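Local coordinates for protein alpha-galactosidase (Thermus thermophilus, PDB 6LCJ) that probably hydrolyses terminal alpha-galactosyl residues from oligosaccharides, as a thermostable hexameric glycosidase of family GH36, at residues 106-110 and 111-115. Numbering follows the deposited sequence.
Sequences LGALD and LGARV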
loop_
_atom_site.group_PDB
_atom_site.type_symbol
_atom_site.label_atom_id
_atom_site.label_comp_id
_atom_site.label_asym_id
_atom_site.label_seq_id
_atom_site.Cartn_x
_atom_site.Cartn_y
_atom_site.Cartn_z
ATOM N N LEU E 106 32.669 9.268 -23.916
ATOM C CA LEU E 106 31.700 9.078 -24.988
ATOM C C LEU E 106 30.838 10.331 -25.052
ATOM O O LEU E 106 30.086 10.613 -24.115
ATOM C CB LEU E 106 30.842 7.838 -24.733
ATOM C CG LEU E 106 29.721 7.620 -25.746
ATOM C CD1 LEU E 106 30.306 7.041 -27.044
ATOM C CD2 LEU E 106 28.601 6.745 -25.171
ATOM N N GLY E 107 30.931 11.072 -26.157
ATOM C CA GLY E 107 30.201 12.321 -26.292
ATOM C C GLY E 107 29.450 12.499 -27.598
ATOM O O GLY E 107 29.991 12.258 -28.677
ATOM N N ALA E 108 28.200 12.940 -27.518
ATOM C CA ALA E 108 27.409 13.164 -28.718
ATOM C C ALA E 108 27.939 14.339 -29.536
ATOM O O ALA E 108 28.345 15.372 -28.995
ATOM C CB ALA E 108 25.958 13.423 -28.345
ATOM N N LEU E 109 27.918 14.181 -30.852
ATOM C CA LEU E 109 28.248 15.253 -31.776
ATOM C C LEU E 109 27.011 15.914 -32.377
ATOM O O LEU E 109 27.154 16.875 -33.130
ATOM C CB LEU E 109 29.158 14.724 -32.892
ATOM C CG LEU E 109 30.523 14.260 -32.376
ATOM C CD1 LEU E 109 31.421 13.803 -33.508
ATOM C CD2 LEU E 109 31.198 15.365 -31.578
ATOM N N ASP E 110 25.807 15.420 -32.059
ATOM C CA ASP E 110 24.533 15.987 -32.484
ATOM C C ASP E 110 23.633 16.224 -31.268
ATOM O O ASP E 110 23.962 15.864 -30.133
ATOM C CB ASP E 110 23.814 15.066 -33.485
ATOM C CG ASP E 110 24.603 14.855 -34.765
ATOM O OD1 ASP E 110 24.860 15.846 -35.493
ATOM O OD2 ASP E 110 24.959 13.690 -35.057
ATOM N N LEU E 111 22.454 16.780 -31.540
ATOM C CA LEU E 111 21.468 17.136 -30.527
ATOM C C LEU E 111 20.729 15.921 -29.976
ATOM O O LEU E 111 20.510 14.928 -30.674
ATOM C CB LEU E 111 20.416 18.076 -31.118
ATOM C CG LEU E 111 20.842 19.432 -31.647
ATOM C CD1 LEU E 111 19.806 19.952 -32.641
ATOM C CD2 LEU E 111 21.022 20.400 -30.488
ATOM N N GLY E 112 20.290 16.037 -28.726
ATOM C CA GLY E 112 19.262 15.155 -28.207
ATOM C C GLY E 112 19.741 13.834 -27.658
ATOM O O GLY E 112 18.978 12.867 -27.662
ATOM N N ALA E 113 20.980 13.761 -27.173
ATOM C CA ALA E 113 21.556 12.521 -26.682
ATOM C C ALA E 113 21.683 12.518 -25.158
ATOM O O ALA E 113 21.836 13.563 -24.517
ATOM C CB ALA E 113 22.924 12.276 -27.315
ATOM N N ARG E 114 21.605 11.319 -24.586
ATOM C CA ARG E 114 21.899 11.078 -23.184
ATOM C C ARG E 114 22.901 9.936 -23.090
ATOM O O ARG E 114 23.048 9.143 -24.020
ATOM C CB ARG E 114 20.639 10.744 -22.404
ATOM C CG ARG E 114 19.597 11.841 -22.397
ATOM C CD ARG E 114 18.432 11.361 -21.604
ATOM N NE ARG E 114 17.304 12.275 -21.535
ATOM C CZ ARG E 114 16.187 12.145 -22.244
ATOM N NH1 ARG E 114 16.052 11.155 -23.127
ATOM N NH2 ARG E 114 15.210 13.020 -22.082
ATOM N N VAL E 115 23.611 9.856 -21.966
ATOM C CA VAL E 115 24.651 8.844 -21.789
ATOM C C VAL E 115 24.496 8.200 -20.421
ATOM O O VAL E 115 24.490 8.895 -19.398
ATOM C CB VAL E 115 26.068 9.418 -21.957
ATOM C CG1 VAL E 115 27.098 8.353 -21.631
ATOM C CG2 VAL E 115 26.258 9.922 -23.377
HETATM O O HOH W 1 23.094 15.798 -27.274
#
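Ala108 and Ala113 meet methyl to methyl in a local contact where the chain turns from one sheet of the N-terminal beta domain into the other, between strands 102-108 and 113-117. Ala108 CB lies 3.4 Å from Ala113 CB, close for two methyl groups. Further from the turn, Leu106 CD2 reaches Val115 CG1 at 4.2 Å, and Val115 CG2 rests 4.0 Å from Leu106 O. Both side chains hold their leading branch anti to the backbone N (Leu106 CG and Val115 CG1, chi1 175° in each), and they meet at a slant. Trp133 touches all four of these apolar residues, while Tyr126 covers the alanines and Leu122 the Leu106-Val115 pair. At the turn a water donates to Asp110 O at 3.0 Å and accepts from Ala113 N at 2.9 Å. Asp110 OD2 accepts the backbone N-H of Ala132, whereas Gly112, at positive phi (85°), bends the chain into the second strand. Segments 106-110 and 111-115 run 160° apart, yet strand 102-108 lies between strands 93-97 and 132-137, and strand 113-117 between 122-126 and 89-91. Such inward apolar packing beneath a connection between two antiparallel sheets is characteristic of a beta sandwich.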